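Local coordinates for protein metalloregulator ScaR (PDB 3HRS) that acts as a manganese-responsive transcriptional regulator of the DtxR/MntR family, a homodimer that probably binds DNA as a repressor when metal is bound, at residues A[111-115]-A[116-120]; A[71-74]-A[75-79]; A[31-34]-A[35-38]. One frame throughout, in Å; residues are numbered along the deposited sequence.

Contact 1 (A[111-115]-A[116-120]); sequences RLDQL and LDYPK
This is a local helix-ending contact, a Schellman motif in which Tyr118 and Leu116 fold back on Asp113, Gln114 and Leu112. It closes helix 106-115 in the metal-binding and dimerisation region. Asp117 is the first residue to leave helical geometry, with a positive phi of 66°. Two bonds then run back into the last turn. Tyr118 N gives a straight bond to Asp113 O at 3.0 Å, and Asp117 N reaches Gln114 O at 2.9 Å. The second donor stands well above the carbonyl plane of Gln114. Just before them, Leu116 N still makes the ordinary i to i+4 bond to Leu112 O.

With CG beside the backbone N (chi1 -48°), the Tyr118 ring folds back against the last helical turn. One ring face takes the CA of Gln114, a CH-pi contact of 4.1 Å from CA to the ring centroid. The Gln114 side chain runs alongside the tyrosine in the same direction, its CG next to Tyr118 OH. Asp113 crosses the ring at about a right angle, with OD2 3.4 Å from Tyr118 CD2. That oxygen also forms a salt bridge with Arg73, which fixes the carboxylate beside the turn. Asp113 OD1, the other carboxylate oxygen, sits 3.5 Å from Pro119 CD.

Leu112 CD2 meets Leu116 CG at 4.0 Å, and both leucines pack on helix 62-84, at Ile78, Phe81 and Val80. Leu115 reaches Phe81 of the second subunit. Beyond the turn, Lys120 pairs through its backbone with Ile128.

Contact 2 (A[71-74]-A[75-79]); sequences LYRK and HRLIE. With SO4 (sulfate ion), chain C.
Arg76 sets its CG beside the backbone N (chi1 -69°) and then runs extended from CG to NE, which brings its guanidinium against the rim of the Tyr72 ring, one turn earlier. The two side chains lie side by side and point the same way. The planes are far from stacked, at 70° to each other. Tyr72 CD1 stands over the centre of one guanidinium face, 3.3 Å from Arg76 CZ, so the ring turns its rim to the flat cation.

Arg76 NH2 reaches out to a sulfate ion, probably from the crystallisation liquor. Arg76 NH2 gives sulfate O4 a nearly straight bond of 3.2 Å (168°). His158 ND1 and Asp159 N also bind this anion. Arg76 NH1 makes a salt bridge to Glu137 and a hydrogen bond to Thr127 O, so protein groups and the anion together fix the guanidinium's rotation.

These residues lie on the long helix 62-84, within the metal-binding and dimerisation region. Regular i to i+4 bonds carry its backbone, such as Leu77 N to Arg73 O at 2.7 Å and Arg76 N to Tyr72 O at 2.8 Å. Glu79, on the same segment, is a zinc ligand in another structure of this protein; none is bound to this chain in the apo model.

Leu77 and Arg73 lie side by side. Leu77 CD1 sits over the centre of one face of the Arg73 guanidinium, 4.0 Å from Arg73 CZ. Arg73 NH2 makes a salt bridge to Glu110, and NH1 a hydrogen bond to Pro129 O. His75 CB rests 3.2 Å from Leu71 O, while its ring nitrogens bond to Glu101 through ND1 and to Asp159, another zinc ligand, through NE2.

Contact 3 (A[31-34]-A[35-38]); sequences QVSP and PAVT
Pro34 O is gripped by Thr38 through its backbone and, weakly, through its side chain. Thr38 N makes a nearly straight bond of 2.9 Å to Pro34 O, at 178°. Thr38 OG1 adds the weak bond, 3.4 Å from the same Pro34 O. OG1 lies beside its own backbone N (chi1 -71°), so both donors of Thr38 face the same carbonyl oxygen.

Ser33 is the N-cap residue of helix 34-46. The two prolines take the first two helical positions. Neither has an N-H to give, and there the helix supplies no acceptor one turn back. The rings of Pro34 and Pro35 lie side by side and point the same way, with Pro34 CB 3.3 Å from Pro35 CD. Val37 N also bonds back to Ser33 O, although that oxygen is less surely placed.

Val32 reaches over the turn to the helix. Its CG2 meets Val37 CG2 at 3.8 Å, and its CB faces Ala36 CB at 4.3 Å. Val37 continues inward onto Asn23, Ile26 and Ala27 of helix 23-30. Just before, Gln31 ends that helix as the C-prime residue of a Schellman motif. Helices 23-30 and 34-46 lie in the DNA-binding region and are consistent with the two helices of a helix-turn-helix. Backbone bonds and prolines without N-H thus start the helix, while Val32 and Val37 give the turn an apolar side, with Val37 reaching helix 23-30.

Overall arrangement
Along the chain, contact 3 comes first, then contact 2, then contact 1. Contact 3 lies in the N-terminal DNA-binding region, at the turn from helix 23-30 into helix 34-46. Contacts 1 and 2 share the metal-binding and dimerisation region and have centres 11 Å apart. They touch where the end of helix 106-115 meets the middle of helix 62-84, and the salt bridge from Asp113 OD2 to Arg73 NH2 (3.0 Å) joins them. Contact 3 stands apart, its centre about 26 Å from that of contact 2 and 37 Å from that of contact 1. The turn of the probable DNA-binding region thus lies some way from both, its nearest atoms about 15 Å from contact 2 and 28 Å from contact 1.

Contact 1 (A[111-115]-A[116-120])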
loop_
_atom_site.group_PDB
_atom_site.type_symbol
_atom_site.label_atom_id
_atom_site.label_comp_id
_atom_site.label_asym_id
_atom_site.label_seq_id
_atom_site.Cartn_x
_atom_site.Cartn_y
_atom_site.Cartn_z
ATOM N N ARG A 111 -3.945 8.089 7.810
ATOM C CA ARG A 111 -5.333 7.727 7.506
ATOM C C ARG A 111 -5.638 6.291 7.990
ATOM O O ARG A 111 -6.660 6.045 8.642
ATOM C CB ARG A 111 -5.613 7.885 6.012
ATOM C CG ARG A 111 -5.251 9.260 5.448
ATOM C CD ARG A 111 -5.862 10.371 6.260
ATOM N NE ARG A 111 -7.293 10.172 6.413
ATOM C CZ ARG A 111 -8.128 11.066 6.935
ATOM N NH1 ARG A 111 -7.675 12.246 7.354
ATOM N NH2 ARG A 111 -9.423 10.782 7.030
ATOM N N LEU A 112 -4.726 5.372 7.666
ATOM C CA LEU A 112 -4.772 3.994 8.096
ATOM C C LEU A 112 -5.082 3.906 9.571
ATOM O O LEU A 112 -5.908 3.114 9.986
ATOM C CB LEU A 112 -3.424 3.329 7.861
ATOM C CG LEU A 112 -3.440 1.901 7.313
ATOM C CD1 LEU A 112 -2.458 1.081 8.095
ATOM C CD2 LEU A 112 -4.855 1.258 7.326
ATOM N N ASP A 113 -4.390 4.716 10.360
ATOM C CA ASP A 113 -4.534 4.684 11.812
ATOM C C ASP A 113 -5.979 4.935 12.166
ATOM O O ASP A 113 -6.563 4.233 12.972
ATOM C CB ASP A 113 -3.657 5.765 12.447
ATOM C CG ASP A 113 -3.512 5.610 13.951
ATOM O OD1 ASP A 113 -3.672 4.491 14.484
ATOM O OD2 ASP A 113 -3.212 6.623 14.603
ATOM N N GLN A 114 -6.548 5.950 11.543
ATOM C CA GLN A 114 -7.923 6.313 11.783
ATOM C C GLN A 114 -8.853 5.179 11.353
ATOM O O GLN A 114 -9.816 4.845 12.054
ATOM C CB GLN A 114 -8.271 7.575 11.011
ATOM C CG GLN A 114 -9.647 8.057 11.352
ATOM C CD GLN A 114 -9.972 9.410 10.765
ATOM O OE1 GLN A 114 -9.421 9.808 9.739
ATOM N NE2 GLN A 114 -10.879 10.129 11.421
ATOM N N LEU A 115 -8.576 4.602 10.189
ATOM C CA LEU A 115 -9.403 3.519 9.671
ATOM C C LEU A 115 -9.454 2.348 10.655
ATOM O O LEU A 115 -10.501 1.726 10.838
ATOM C CB LEU A 115 -8.834 3.020 8.357
ATOM C CG LEU A 115 -9.673 1.892 7.800
ATOM C CD1 LEU A 115 -11.082 2.415 7.707
ATOM C CD2 LEU A 115 -9.131 1.421 6.433
ATOM N N LEU A 116 -8.309 2.062 11.271
ATOM C CA LEU A 116 -8.165 0.960 12.196
ATOM C C LEU A 116 -8.691 1.329 13.577
ATOM O O LEU A 116 -8.686 0.503 14.489
ATOM C CB LEU A 116 -6.703 0.535 12.298
ATOM C CG LEU A 116 -5.971 0.105 11.029
ATOM C CD1 LEU A 116 -4.632 -0.482 11.425
ATOM C CD2 LEU A 116 -6.752 -0.909 10.207
ATOM N N ASP A 117 -9.157 2.564 13.721
ATOM C CA ASP A 117 -9.719 3.035 14.984
ATOM C C ASP A 117 -8.689 3.099 16.097
ATOM O O ASP A 117 -8.974 2.725 17.239
ATOM C CB ASP A 117 -10.907 2.177 15.420
ATOM C CG ASP A 117 -11.797 2.879 16.450
ATOM O OD1 ASP A 117 -11.623 4.106 16.686
ATOM O OD2 ASP A 117 -12.674 2.189 17.026
ATOM N N TYR A 118 -7.495 3.572 15.751
ATOM C CA TYR A 118 -6.441 3.886 16.721
ATOM C C TYR A 118 -6.053 2.745 17.654
ATOM O O TYR A 118 -6.212 2.853 18.874
ATOM C CB TYR A 118 -6.801 5.136 17.518
ATOM C CG TYR A 118 -7.245 6.259 16.622
ATOM C CD1 TYR A 118 -8.597 6.516 16.431
ATOM C CD2 TYR A 118 -6.322 7.048 15.941
ATOM C CE1 TYR A 118 -9.021 7.529 15.619
ATOM C CE2 TYR A 118 -6.742 8.081 15.106
ATOM C CZ TYR A 118 -8.099 8.308 14.944
ATOM O OH TYR A 118 -8.569 9.312 14.109
ATOM N N PRO A 119 -5.530 1.646 17.075
ATOM C CA PRO A 119 -5.066 0.491 17.866
ATOM C C PRO A 119 -3.820 0.824 18.694
ATOM O O PRO A 119 -2.812 1.283 18.156
ATOM C CB PRO A 119 -4.705 -0.561 16.813
ATOM C CG PRO A 119 -4.946 0.097 15.435
ATOM C CD PRO A 119 -5.249 1.527 15.628
ATOM N N LYS A 120 -3.885 0.573 19.991
ATOM C CA LYS A 120 -2.749 0.785 20.862
ATOM C C LYS A 120 -1.743 -0.377 20.816
ATOM O O LYS A 120 -0.753 -0.372 21.550
ATOM C CB LYS A 120 -3.238 1.025 22.292
ATOM C CG LYS A 120 -3.688 2.474 22.567
ATOM C CD LYS A 120 -5.006 2.526 23.357
ATOM C CE LYS A 120 -5.351 1.184 24.058
ATOM N NZ LYS A 120 -4.664 0.911 25.370
#

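Contact 2 (A[71-74]-A[75-79])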
loop_
_atom_site.group_PDB
_atom_site.type_symbol
_atom_site.label_atom_id
_atom_site.label_comp_id
_atom_site.label_asym_id
_atom_site.label_seq_id
_atom_site.Cartn_x
_atom_site.Cartn_y
_atom_site.Cartn_z
ATOM N N LEU A 71 8.760 4.665 12.315
ATOM C CA LEU A 71 9.037 3.352 11.755
ATOM C C LEU A 71 8.137 2.284 12.386
ATOM O O LEU A 71 7.595 1.402 11.714
ATOM C CB LEU A 71 10.479 2.976 12.050
ATOM C CG LEU A 71 11.422 3.566 11.031
ATOM C CD1 LEU A 71 12.831 3.122 11.364
ATOM C CD2 LEU A 71 10.986 3.133 9.619
ATOM N N TYR A 72 8.004 2.365 13.699
ATOM C CA TYR A 72 7.261 1.371 14.405
ATOM C C TYR A 72 5.765 1.582 14.164
ATOM O O TYR A 72 5.022 0.590 13.984
ATOM C CB TYR A 72 7.654 1.374 15.876
ATOM C CG TYR A 72 8.826 0.462 16.191
ATOM C CD1 TYR A 72 8.634 -0.887 16.420
ATOM C CD2 TYR A 72 10.107 0.951 16.291
ATOM C CE1 TYR A 72 9.688 -1.721 16.723
ATOM C CE2 TYR A 72 11.173 0.120 16.593
ATOM C CZ TYR A 72 10.961 -1.215 16.808
ATOM O OH TYR A 72 12.022 -2.050 17.108
ATOM N N ARG A 73 5.323 2.848 14.119
ATOM C CA ARG A 73 3.931 3.143 13.731
ATOM C C ARG A 73 3.605 2.512 12.395
ATOM O O ARG A 73 2.657 1.712 12.286
ATOM C CB ARG A 73 3.623 4.628 13.665
ATOM C CG ARG A 73 2.897 5.136 14.876
ATOM C CD ARG A 73 2.726 6.651 14.822
ATOM N NE ARG A 73 1.615 7.082 13.979
ATOM C CZ ARG A 73 0.331 6.990 14.321
ATOM N NH1 ARG A 73 -0.041 6.446 15.479
ATOM N NH2 ARG A 73 -0.598 7.428 13.491
ATOM N N LYS A 74 4.409 2.855 11.392
ATOM C CA LYS A 74 4.173 2.414 10.022
ATOM C C LYS A 74 4.068 0.900 9.988
ATOM O O LYS A 74 3.049 0.332 9.555
ATOM C CB LYS A 74 5.301 2.898 9.120
ATOM C CG LYS A 74 4.928 3.010 7.663
ATOM C CD LYS A 74 6.148 2.913 6.753
ATOM C CE LYS A 74 6.747 4.290 6.433
ATOM N NZ LYS A 74 7.909 4.650 7.261
ATOM N N HIS A 75 5.108 0.256 10.508
ATOM C CA HIS A 75 5.230 -1.192 10.536
ATOM C C HIS A 75 4.133 -1.929 11.324
ATOM O O HIS A 75 3.589 -2.927 10.849
ATOM C CB HIS A 75 6.557 -1.535 11.145
ATOM C CG HIS A 75 6.738 -2.991 11.384
ATOM N ND1 HIS A 75 7.009 -3.876 10.367
ATOM C CD2 HIS A 75 6.702 -3.720 12.527
ATOM C CE1 HIS A 75 7.147 -5.086 10.873
ATOM N NE2 HIS A 75 6.962 -5.020 12.180
ATOM N N ARG A 76 3.820 -1.446 12.528
ATOM C CA ARG A 76 2.750 -2.062 13.293
ATOM C C ARG A 76 1.336 -1.728 12.777
ATOM O O ARG A 76 0.453 -2.561 12.842
ATOM C CB ARG A 76 2.894 -1.805 14.801
ATOM C CG ARG A 76 4.078 -2.554 15.374
ATOM C CD ARG A 76 4.640 -1.984 16.686
ATOM N NE ARG A 76 5.829 -2.750 17.062
ATOM C CZ ARG A 76 6.478 -2.639 18.219
ATOM N NH1 ARG A 76 6.064 -1.791 19.155
ATOM N NH2 ARG A 76 7.550 -3.390 18.440
ATOM N N LEU A 77 1.086 -0.529 12.270
ATOM C CA LEU A 77 -0.250 -0.307 11.733
ATOM C C LEU A 77 -0.482 -1.118 10.431
ATOM O O LEU A 77 -1.541 -1.688 10.240
ATOM C CB LEU A 77 -0.563 1.169 11.557
ATOM C CG LEU A 77 -0.707 2.036 12.808
ATOM C CD1 LEU A 77 -0.580 3.540 12.473
ATOM C CD2 LEU A 77 -2.014 1.785 13.424
ATOM N N ILE A 78 0.521 -1.208 9.568
ATOM C CA ILE A 78 0.418 -2.072 8.400
ATOM C C ILE A 78 0.213 -3.516 8.872
ATOM O O ILE A 78 -0.579 -4.271 8.312
ATOM C CB ILE A 78 1.671 -1.997 7.493
ATOM C CG1 ILE A 78 1.861 -0.587 6.905
ATOM C CG2 ILE A 78 1.548 -2.935 6.350
ATOM C CD1 ILE A 78 0.594 -0.008 6.357
ATOM N N GLU A 79 0.929 -3.912 9.910
ATOM C CA GLU A 79 0.758 -5.268 10.410
ATOM C C GLU A 79 -0.705 -5.463 10.769
ATOM O O GLU A 79 -1.347 -6.339 10.213
ATOM C CB GLU A 79 1.647 -5.535 11.614
ATOM C CG GLU A 79 1.408 -6.878 12.258
ATOM C CD GLU A 79 2.350 -7.933 11.744
ATOM O OE1 GLU A 79 2.146 -9.125 12.090
ATOM O OE2 GLU A 79 3.299 -7.562 11.006
HETATM S S SO4 C . 9.621 -6.283 17.542
HETATM O O1 SO4 C . 8.793 -6.752 18.662
HETATM O O2 SO4 C . 10.585 -5.324 18.071
HETATM O O3 SO4 C . 10.357 -7.393 16.918
HETATM O O4 SO4 C . 8.763 -5.628 16.540
#

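Contact 3 (A[31-34]-A[35-38])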
loop_
_atom_site.group_PDB
_atom_site.type_symbol
_atom_site.label_atom_id
_atom_site.label_comp_id
_atom_site.label_asym_id
_atom_site.label_seq_id
_atom_site.Cartn_x
_atom_site.Cartn_y
_atom_site.Cartn_z
ATOM N N GLN A 31 24.026 -7.440 8.061
ATOM C CA GLN A 31 24.654 -8.203 6.982
ATOM C C GLN A 31 25.175 -7.262 5.900
ATOM O O GLN A 31 24.748 -7.335 4.746
ATOM C CB GLN A 31 23.675 -9.211 6.378
ATOM C CG GLN A 31 24.338 -10.472 5.839
ATOM C CD GLN A 31 24.540 -11.537 6.912
ATOM O OE1 GLN A 31 24.077 -11.391 8.045
ATOM N NE2 GLN A 31 25.230 -12.617 6.553
ATOM N N VAL A 32 26.088 -6.372 6.282
ATOM C CA VAL A 32 26.681 -5.438 5.326
ATOM C C VAL A 32 28.203 -5.304 5.430
ATOM O O VAL A 32 28.836 -5.801 6.365
ATOM C CB VAL A 32 26.040 -4.020 5.393
ATOM C CG1 VAL A 32 24.679 -4.003 4.711
ATOM C CG2 VAL A 32 25.939 -3.540 6.826
ATOM N N SER A 33 28.764 -4.623 4.435
ATOM C CA SER A 33 30.189 -4.338 4.334
ATOM C C SER A 33 30.582 -3.265 5.346
ATOM O O SER A 33 29.967 -2.204 5.384
ATOM C CB SER A 33 30.495 -3.871 2.903
ATOM O OG SER A 33 31.560 -2.936 2.854
ATOM N N PRO A 34 31.602 -3.537 6.179
ATOM C CA PRO A 34 32.002 -2.582 7.219
ATOM C C PRO A 34 32.211 -1.145 6.722
ATOM O O PRO A 34 31.853 -0.225 7.459
ATOM C CB PRO A 34 33.296 -3.186 7.766
ATOM C CG PRO A 34 33.100 -4.641 7.585
ATOM C CD PRO A 34 32.380 -4.782 6.264
ATOM N N PRO A 35 32.781 -0.951 5.513
ATOM C CA PRO A 35 32.818 0.399 4.935
ATOM C C PRO A 35 31.425 0.959 4.632
ATOM O O PRO A 35 31.281 2.179 4.532
ATOM C CB PRO A 35 33.603 0.208 3.635
ATOM C CG PRO A 35 34.449 -0.969 3.878
ATOM C CD PRO A 35 33.637 -1.884 4.760
ATOM N N ALA A 36 30.426 0.091 4.480
ATOM C CA ALA A 36 29.037 0.533 4.327
ATOM C C ALA A 36 28.488 1.048 5.659
ATOM O O ALA A 36 27.825 2.085 5.708
ATOM C CB ALA A 36 28.164 -0.596 3.787
ATOM N N VAL A 37 28.761 0.307 6.730
ATOM C CA VAL A 37 28.472 0.760 8.085
ATOM C C VAL A 37 29.088 2.137 8.325
ATOM O O VAL A 37 28.383 3.103 8.616
ATOM C CB VAL A 37 29.037 -0.222 9.140
ATOM C CG1 VAL A 37 29.010 0.396 10.533
ATOM C CG2 VAL A 37 28.265 -1.533 9.117
ATOM N N THR A 38 30.412 2.211 8.201
ATOM C CA THR A 38 31.147 3.446 8.440
ATOM C C THR A 38 30.518 4.587 7.659
ATOM O O THR A 38 30.496 5.732 8.109
ATOM C CB THR A 38 32.640 3.301 8.063
ATOM O OG1 THR A 38 33.295 2.444 9.009
ATOM C CG2 THR A 38 33.326 4.645 8.088
#